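Local coordinates for protein eukaryotic peptide chain release factor GTP-binding subunit (PDB 1R5B) that acts in translation as a release factor subunit of the translational GTPase family, carrying a GTP-binding domain like that of elongation factor Tu, at residues L64-M69 / Q237-R242; N182-V187 / M212-V217. All blocks are in the same frame, centred on the assembly; numbering follows the deposited sequence.

Contact 1 (L64-M69 / Q237-R242)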
ATOM      1  N   LEU A  64       3.824  19.501   1.090  1.00 31.07           N
ATOM      2  CA  LEU A  64       4.718  19.504   2.235  1.00 31.11           C
ATOM      3  C   LEU A  64       4.213  20.444   3.301  1.00 31.31           C
ATOM      4  O   LEU A  64       4.358  20.160   4.491  1.00 31.19           O
ATOM      5  CB  LEU A  64       6.142  19.892   1.824  1.00 31.13           C
ATOM      6  CG  LEU A  64       6.852  18.825   0.983  1.00 31.38           C
ATOM      7  CD1 LEU A  64       8.131  19.355   0.362  1.00 30.78           C
ATOM      8  CD2 LEU A  64       7.130  17.575   1.815  1.00 31.21           C
ATOM      9  N   PHE A  65       3.601  21.550   2.880  1.00 31.41           N
ATOM     10  CA  PHE A  65       3.153  22.570   3.817  1.00 31.72           C
ATOM     11  C   PHE A  65       1.890  22.138   4.547  1.00 32.14           C
ATOM     12  O   PHE A  65       1.825  22.212   5.771  1.00 31.88           O
ATOM     13  CB  PHE A  65       2.902  23.896   3.097  1.00 31.65           C
ATOM     14  CG  PHE A  65       2.224  24.937   3.948  1.00 31.30           C
ATOM     15  CD1 PHE A  65       2.737  25.279   5.196  1.00 30.95           C
ATOM     16  CD2 PHE A  65       1.068  25.578   3.504  1.00 31.50           C
ATOM     17  CE1 PHE A  65       2.110  26.239   5.985  1.00 30.56           C
ATOM     18  CE2 PHE A  65       0.442  26.547   4.290  1.00 31.09           C
ATOM     19  CZ  PHE A  65       0.963  26.867   5.533  1.00 30.65           C
ATOM     20  N   LEU A  66       0.886  21.693   3.793  1.00 32.76           N
ATOM     21  CA  LEU A  66      -0.403  21.313   4.380  1.00 33.37           C
ATOM     22  C   LEU A  66      -0.292  20.088   5.272  1.00 33.51           C
ATOM     23  O   LEU A  66      -1.106  19.875   6.169  1.00 33.96           O
ATOM     24  CB  LEU A  66      -1.421  21.046   3.289  1.00 33.41           C
ATOM     25  CG  LEU A  66      -1.817  22.327   2.577  1.00 33.92           C
ATOM     26  CD1 LEU A  66      -2.424  21.960   1.273  1.00 35.08           C
ATOM     27  CD2 LEU A  66      -2.784  23.156   3.396  1.00 34.35           C
ATOM     28  N   THR A  67       0.754  19.318   5.035  1.00 33.54           N
ATOM     29  CA  THR A  67       0.998  18.070   5.713  1.00 33.73           C
ATOM     30  C   THR A  67       1.995  18.247   6.879  1.00 33.52           C
ATOM     31  O   THR A  67       2.413  17.283   7.493  1.00 33.51           O
ATOM     32  CB  THR A  67       1.481  17.096   4.623  1.00 33.93           C
ATOM     33  OG1 THR A  67       1.020  15.779   4.886  1.00 36.89           O
ATOM     34  CG2 THR A  67       2.989  16.999   4.537  1.00 34.05           C
ATOM     35  N   GLY A  68       2.381  19.492   7.162  1.00 33.50           N
ATOM     36  CA  GLY A  68       3.190  19.833   8.323  1.00 33.34           C
ATOM     37  C   GLY A  68       4.677  19.503   8.276  1.00 33.32           C
ATOM     38  O   GLY A  68       5.355  19.599   9.297  1.00 33.41           O
ATOM     39  N   MET A  69       5.191  19.113   7.117  1.00 33.24           N
ATOM     40  CA  MET A  69       6.620  18.818   6.963  1.00 33.20           C
ATOM     41  C   MET A  69       7.489  20.081   6.863  1.00 32.70           C
ATOM     42  O   MET A  69       8.644  20.082   7.296  1.00 33.07           O
ATOM     43  CB  MET A  69       6.846  17.937   5.731  1.00 33.56           C
ATOM     44  CG  MET A  69       7.541  16.626   6.040  1.00 35.27           C
ATOM     45  SD  MET A  69       6.663  15.571   7.204  1.00 34.83           S
ATOM     46  CE  MET A  69       5.130  15.474   6.502  1.00 34.08           C
ATOM     47  N   GLN A 237      -6.703  23.916  -2.620  1.00 34.43           N
ATOM     48  CA  GLN A 237      -8.036  23.354  -2.702  1.00 34.48           C
ATOM     49  C   GLN A 237      -8.004  21.964  -3.355  1.00 34.09           C
ATOM     50  O   GLN A 237      -7.457  21.778  -4.444  1.00 33.72           O
ATOM     51  CB  GLN A 237      -8.967  24.293  -3.456  1.00 34.59           C
ATOM     52  CG  GLN A 237      -9.389  25.481  -2.619  1.00 35.57           C
ATOM     53  CD  GLN A 237      -9.967  26.612  -3.445  1.00 37.00           C
ATOM     54  OE1 GLN A 237      -9.648  26.757  -4.637  1.00 38.12           O
ATOM     55  NE2 GLN A 237     -10.819  27.421  -2.819  1.00 37.61           N
ATOM     56  N   ASN A 238      -8.596  21.005  -2.654  1.00 33.74           N
ATOM     57  CA  ASN A 238      -8.662  19.611  -3.073  1.00 33.58           C
ATOM     58  C   ASN A 238      -7.324  18.885  -3.061  1.00 33.70           C
ATOM     59  O   ASN A 238      -7.210  17.835  -3.674  1.00 33.15           O
ATOM     60  CB  ASN A 238      -9.335  19.461  -4.445  1.00 33.36           C
ATOM     61  CG  ASN A 238     -10.086  18.141  -4.583  1.00 32.57           C
ATOM     62  OD1 ASN A 238     -10.936  17.804  -3.755  1.00 30.85           O
ATOM     63  ND2 ASN A 238      -9.774  17.394  -5.626  1.00 29.94           N
ATOM     64  N   VAL A 239      -6.325  19.428  -2.362  1.00 34.06           N
ATOM     65  CA  VAL A 239      -5.038  18.743  -2.236  1.00 34.31           C
ATOM     66  C   VAL A 239      -5.109  17.867  -1.008  1.00 34.12           C
ATOM     67  O   VAL A 239      -4.999  16.651  -1.140  1.00 34.47           O
ATOM     68  CB  VAL A 239      -3.781  19.694  -2.285  1.00 34.29           C
ATOM     69  CG1 VAL A 239      -3.767  20.641  -1.180  1.00 36.82           C
ATOM     70  CG2 VAL A 239      -2.488  18.909  -2.213  1.00 34.04           C
ATOM     71  N   LYS A 240      -5.338  18.456   0.166  1.00 34.25           N
ATOM     72  CA  LYS A 240      -5.479  17.704   1.412  1.00 34.20           C
ATOM     73  C   LYS A 240      -6.952  17.545   1.771  1.00 34.31           C
ATOM     74  O   LYS A 240      -7.428  16.440   1.969  1.00 34.36           O
ATOM     75  CB  LYS A 240      -4.756  18.398   2.571  1.00 34.49           C
ATOM     76  CG  LYS A 240      -4.668  17.516   3.826  1.00 35.27           C
ATOM     77  CD  LYS A 240      -4.494  18.302   5.099  1.00 37.45           C
ATOM     78  CE  LYS A 240      -4.350  17.353   6.291  1.00 38.41           C
ATOM     79  NZ  LYS A 240      -4.543  18.066   7.590  1.00 40.32           N
ATOM     80  N   ASP A 241      -7.663  18.656   1.885  1.00 34.66           N
ATOM     81  CA  ASP A 241      -9.094  18.616   2.174  1.00 35.10           C
ATOM     82  C   ASP A 241      -9.847  18.651   0.853  1.00 35.60           C
ATOM     83  O   ASP A 241      -9.329  19.159  -0.130  1.00 35.29           O
ATOM     84  CB  ASP A 241      -9.508  19.811   3.044  1.00 34.91           C
ATOM     85  CG  ASP A 241      -8.727  19.893   4.354  1.00 34.34           C
ATOM     86  OD1 ASP A 241      -8.530  21.017   4.845  1.00 34.05           O
ATOM     87  OD2 ASP A 241      -8.276  18.904   4.962  1.00 33.76           O
ATOM     88  N   ARG A 242     -11.061  18.112   0.819  1.00 36.48           N
ATOM     89  CA  ARG A 242     -11.884  18.224  -0.385  1.00 37.35           C
ATOM     90  C   ARG A 242     -12.230  19.682  -0.630  1.00 37.41           C
ATOM     91  O   ARG A 242     -12.368  20.448   0.318  1.00 37.65           O
ATOM     92  CB  ARG A 242     -13.194  17.458  -0.231  1.00 37.66           C
ATOM     93  CG  ARG A 242     -13.081  15.946  -0.233  1.00 39.57           C
ATOM     94  CD  ARG A 242     -14.402  15.278   0.135  1.00 42.18           C
ATOM     95  NE  ARG A 242     -14.636  14.033  -0.598  1.00 44.73           N
ATOM     96  CZ  ARG A 242     -14.531  12.811  -0.077  1.00 46.79           C
ATOM     97  NH1 ARG A 242     -14.221  12.633   1.204  1.00 48.69           N
ATOM     98  NH2 ARG A 242     -14.757  11.750  -0.841  1.00 47.65           N
TER

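Contact 2 (N182-V187 / M212-V217)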
ATOM      1  N   ASN A 182       1.893   2.465 -14.866  1.00 36.34           N
ATOM      2  CA  ASN A 182       0.808   1.869 -15.627  1.00 36.29           C
ATOM      3  C   ASN A 182      -0.553   2.305 -15.116  1.00 36.79           C
ATOM      4  O   ASN A 182      -1.575   2.040 -15.746  1.00 37.95           O
ATOM      5  CB  ASN A 182       0.932   0.345 -15.596  1.00 35.95           C
ATOM      6  CG  ASN A 182       2.187  -0.144 -16.292  1.00 35.31           C
ATOM      7  OD1 ASN A 182       2.836  -1.084 -15.848  1.00 34.40           O
ATOM      8  ND2 ASN A 182       2.539   0.505 -17.384  1.00 33.97           N
ATOM      9  N   HIS A 183      -0.574   2.964 -13.971  1.00 37.12           N
ATOM     10  CA  HIS A 183      -1.792   3.571 -13.467  1.00 37.26           C
ATOM     11  C   HIS A 183      -1.438   5.015 -13.148  1.00 36.76           C
ATOM     12  O   HIS A 183      -0.823   5.311 -12.132  1.00 37.42           O
ATOM     13  CB  HIS A 183      -2.273   2.830 -12.231  1.00 37.68           C
ATOM     14  CG  HIS A 183      -3.518   3.394 -11.639  1.00 38.79           C
ATOM     15  ND1 HIS A 183      -3.513   4.518 -10.846  1.00 41.33           N
ATOM     16  CD2 HIS A 183      -4.806   2.989 -11.710  1.00 40.83           C
ATOM     17  CE1 HIS A 183      -4.747   4.779 -10.451  1.00 40.47           C
ATOM     18  NE2 HIS A 183      -5.550   3.864 -10.959  1.00 39.88           N
ATOM     19  N   LEU A 184      -1.799   5.903 -14.056  1.00 35.68           N
ATOM     20  CA  LEU A 184      -1.377   7.280 -13.992  1.00 34.87           C
ATOM     21  C   LEU A 184      -2.408   8.098 -13.230  1.00 33.89           C
ATOM     22  O   LEU A 184      -3.590   8.039 -13.531  1.00 34.12           O
ATOM     23  CB  LEU A 184      -1.233   7.806 -15.416  1.00 34.44           C
ATOM     24  CG  LEU A 184      -0.565   9.150 -15.621  1.00 34.78           C
ATOM     25  CD1 LEU A 184       0.845   9.121 -15.092  1.00 35.74           C
ATOM     26  CD2 LEU A 184      -0.549   9.468 -17.102  1.00 35.23           C
ATOM     27  N   VAL A 185      -1.951   8.840 -12.237  1.00 32.59           N
ATOM     28  CA  VAL A 185      -2.768   9.866 -11.600  1.00 32.22           C
ATOM     29  C   VAL A 185      -2.514  11.195 -12.326  1.00 31.85           C
ATOM     30  O   VAL A 185      -1.377  11.647 -12.414  1.00 31.90           O
ATOM     31  CB  VAL A 185      -2.429  10.010 -10.110  1.00 31.62           C
ATOM     32  CG1 VAL A 185      -3.273  11.087  -9.476  1.00 31.80           C
ATOM     33  CG2 VAL A 185      -2.634   8.678  -9.388  1.00 31.50           C
ATOM     34  N   VAL A 186      -3.575  11.796 -12.853  1.00 31.27           N
ATOM     35  CA  VAL A 186      -3.486  13.017 -13.631  1.00 31.17           C
ATOM     36  C   VAL A 186      -4.194  14.108 -12.840  1.00 31.10           C
ATOM     37  O   VAL A 186      -5.408  14.045 -12.626  1.00 31.05           O
ATOM     38  CB  VAL A 186      -4.163  12.859 -15.006  1.00 30.97           C
ATOM     39  CG1 VAL A 186      -4.225  14.207 -15.740  1.00 31.90           C
ATOM     40  CG2 VAL A 186      -3.444  11.853 -15.834  1.00 30.46           C
ATOM     41  N   VAL A 187      -3.430  15.095 -12.404  1.00 30.87           N
ATOM     42  CA  VAL A 187      -3.944  16.186 -11.595  1.00 31.34           C
ATOM     43  C   VAL A 187      -4.172  17.420 -12.493  1.00 31.74           C
ATOM     44  O   VAL A 187      -3.245  17.946 -13.104  1.00 31.47           O
ATOM     45  CB  VAL A 187      -2.971  16.440 -10.420  1.00 31.30           C
ATOM     46  CG1 VAL A 187      -3.064  17.809  -9.901  1.00 31.84           C
ATOM     47  CG2 VAL A 187      -3.263  15.438  -9.287  1.00 32.03           C
ATOM     48  N   MET A 212      -8.153  11.044 -24.710  1.00 30.10           N
ATOM     49  CA  MET A 212      -7.859  10.694 -26.099  1.00 29.95           C
ATOM     50  C   MET A 212      -6.345  10.724 -26.380  1.00 29.67           C
ATOM     51  O   MET A 212      -5.805   9.808 -26.985  1.00 29.76           O
ATOM     52  CB  MET A 212      -8.613  11.617 -27.049  1.00 29.65           C
ATOM     53  CG  MET A 212     -10.130  11.448 -26.977  1.00 30.17           C
ATOM     54  SD  MET A 212     -10.696   9.749 -27.275  1.00 28.81           S
ATOM     55  CE  MET A 212     -11.022   9.845 -28.970  1.00 28.96           C
ATOM     56  N   PHE A 213      -5.661  11.743 -25.877  1.00 29.32           N
ATOM     57  CA  PHE A 213      -4.266  11.976 -26.221  1.00 29.02           C
ATOM     58  C   PHE A 213      -3.344  10.949 -25.568  1.00 28.87           C
ATOM     59  O   PHE A 213      -2.427  10.455 -26.205  1.00 27.76           O
ATOM     60  CB  PHE A 213      -3.886  13.414 -25.839  1.00 29.12           C
ATOM     61  CG  PHE A 213      -2.448  13.782 -26.103  1.00 28.30           C
ATOM     62  CD1 PHE A 213      -2.078  14.344 -27.303  1.00 28.22           C
ATOM     63  CD2 PHE A 213      -1.480  13.611 -25.120  1.00 28.38           C
ATOM     64  CE1 PHE A 213      -0.758  14.708 -27.542  1.00 28.27           C
ATOM     65  CE2 PHE A 213      -0.166  13.968 -25.352  1.00 28.25           C
ATOM     66  CZ  PHE A 213       0.194  14.516 -26.568  1.00 27.90           C
ATOM     67  N   LEU A 214      -3.607  10.627 -24.304  1.00 29.54           N
ATOM     68  CA  LEU A 214      -2.755   9.722 -23.532  1.00 29.97           C
ATOM     69  C   LEU A 214      -2.830   8.299 -24.068  1.00 30.37           C
ATOM     70  O   LEU A 214      -1.833   7.585 -24.106  1.00 30.40           O
ATOM     71  CB  LEU A 214      -3.145   9.738 -22.059  1.00 30.10           C
ATOM     72  CG  LEU A 214      -2.736  11.000 -21.294  1.00 31.19           C
ATOM     73  CD1 LEU A 214      -3.354  10.974 -19.896  1.00 32.35           C
ATOM     74  CD2 LEU A 214      -1.221  11.138 -21.194  1.00 31.83           C
ATOM     75  N   ARG A 215      -4.020   7.896 -24.492  1.00 30.89           N
ATOM     76  CA  ARG A 215      -4.184   6.645 -25.219  1.00 31.22           C
ATOM     77  C   ARG A 215      -3.397   6.673 -26.535  1.00 30.74           C
ATOM     78  O   ARG A 215      -2.692   5.724 -26.860  1.00 30.84           O
ATOM     79  CB  ARG A 215      -5.673   6.371 -25.490  1.00 31.30           C
ATOM     80  CG  ARG A 215      -5.959   5.085 -26.297  1.00 33.34           C
ATOM     81  CD  ARG A 215      -5.473   3.798 -25.628  1.00 35.53           C
ATOM     82  NE  ARG A 215      -5.632   2.638 -26.510  1.00 38.00           N
ATOM     83  CZ  ARG A 215      -5.321   1.378 -26.181  1.00 38.74           C
ATOM     84  NH1 ARG A 215      -4.810   1.091 -24.994  1.00 38.73           N
ATOM     85  NH2 ARG A 215      -5.512   0.398 -27.052  1.00 39.72           N
ATOM     86  N   ARG A 216      -3.504   7.752 -27.293  1.00 30.25           N
ATOM     87  CA  ARG A 216      -2.849   7.794 -28.590  1.00 30.19           C
ATOM     88  C   ARG A 216      -1.335   7.699 -28.469  1.00 29.75           C
ATOM     89  O   ARG A 216      -0.701   6.923 -29.173  1.00 29.41           O
ATOM     90  CB  ARG A 216      -3.225   9.056 -29.364  1.00 30.21           C
ATOM     91  CG  ARG A 216      -2.609   9.106 -30.748  1.00 31.74           C
ATOM     92  CD  ARG A 216      -3.143  10.213 -31.642  1.00 34.76           C
ATOM     93  NE  ARG A 216      -2.204  11.328 -31.696  1.00 37.56           N
ATOM     94  CZ  ARG A 216      -2.333  12.475 -31.034  1.00 40.81           C
ATOM     95  NH1 ARG A 216      -3.391  12.714 -30.255  1.00 43.02           N
ATOM     96  NH2 ARG A 216      -1.398  13.409 -31.163  1.00 41.71           N
ATOM     97  N   VAL A 217      -0.753   8.496 -27.586  1.00 29.74           N
ATOM     98  CA  VAL A 217       0.694   8.645 -27.571  1.00 30.01           C
ATOM     99  C   VAL A 217       1.361   7.651 -26.630  1.00 30.49           C
ATOM    100  O   VAL A 217       2.558   7.431 -26.726  1.00 30.54           O
ATOM    101  CB  VAL A 217       1.117  10.082 -27.219  1.00 29.89           C
ATOM    102  CG1 VAL A 217       0.363  11.086 -28.089  1.00 29.48           C
ATOM    103  CG2 VAL A 217       0.910  10.387 -25.733  1.00 30.10           C
TER

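Contact 1 (L64-M69 / Q237-R242)
Leu66, the last residue of helix 56-66, meets Val239 and Lys240 just where a Schellman motif closes that helix, the one that follows the probable P-loop of the GTP-binding domain. In the motif Met69 N reaches back to Leu64 O (2.9 Å) and Gly68 N to Phe65 O (3.1 Å). Gly68 turns the chain with a positive phi of 76°, a conformation that glycine adopts readily because it has no CB.

Leu66 lies in the last turn and directs its branched apolar end at the loop 237-242. There it faces Val239, although the modelled separation of Leu66 CD1 and Val239 CG1 is too short to be relied on. The place of Val239 is set more securely by Asn62 and Ile63, one turn earlier, on which it also rests, so a compact, buried valine suits its position against the helix. Its backbone pairs with Leu257, which ties the loop to helix 256-262 as well.

Lys240 works differently. CG stands anti to the backbone N (chi1 -170°) and the chain beyond is extended, which lays its methylenes alongside the helix end on the exposed side of the contact. CB of Lys240 comes 4.3 Å from CB of Leu66. Further out the chain runs past Leu66 O, with Lys240 CD at 3.9 Å and NZ at 4.1 Å, too long to be called a bond.

Contact 2 (N182-V187 / M212-V217)
Leu214 of helix 200-218 packs on Leu184 and Val186 of strand 184-189, a helix-on-sheet contact in the P-loop GTPase fold. A single methyl carries it: Leu214 CD1 lies 4.2 Å from Leu184 CD2 and equally 4.2 Å from Val186 CG2. Leu184 and Val186 are two residues apart on the strand and so present their side chains to the same face of the sheet, where the leucine methyl can meet both. With CG of Leu214 anti to its carbonyl carbon (chi1 -73°), the branch is sent out from the helix and CD1 is carried to the strand. The Leu214 and Val186 side chains pass in opposite directions and touch through the methyls CD1 and CG2. With the CA atoms of Leu184 and Leu214 9.9 Å apart, branched aliphatic residues suit the buried space between the two backbones.

The far side of the helix is looser and open to solvent: the charged Arg215 and Arg216, with Met212, are exposed, and long flexible side chains are easily accommodated there. Between the two sides, Val217 CG1 stands 3.7 Å above the ring plane of Phe213, displaced toward its rim.

Neighbouring elements complete the layer. Helix 169-178 lies alongside, Ala176 touching Leu184 and Ala173 touching Leu214, while Tyr228 of strand 226-230 reaches both Val186 and Leu214. On the other face of the sheet, Val185 and Val187 meet helix 256-262.

In the fold
Both contacts belong to the GTP-binding domain, with centres 24 Å apart and nearest atoms about 7 Å apart, so they do not touch. Along the chain contact 2 is nested within contact 1: residues 64-69 come first, then 182-187, 212-217 and finally 237-242. Strand 226-230 leads from the helix of contact 2 toward the loop of contact 1, completing a beta-alpha-beta crossover that begins at strand 184-189. Helix 256-262 links the two regions. Contact 1 fixes the end of the helix after the probable P-loop against a loop tied to helix 256-262, while contact 2 packs helix 200-218 on the sheet face turned away from helix 256-262.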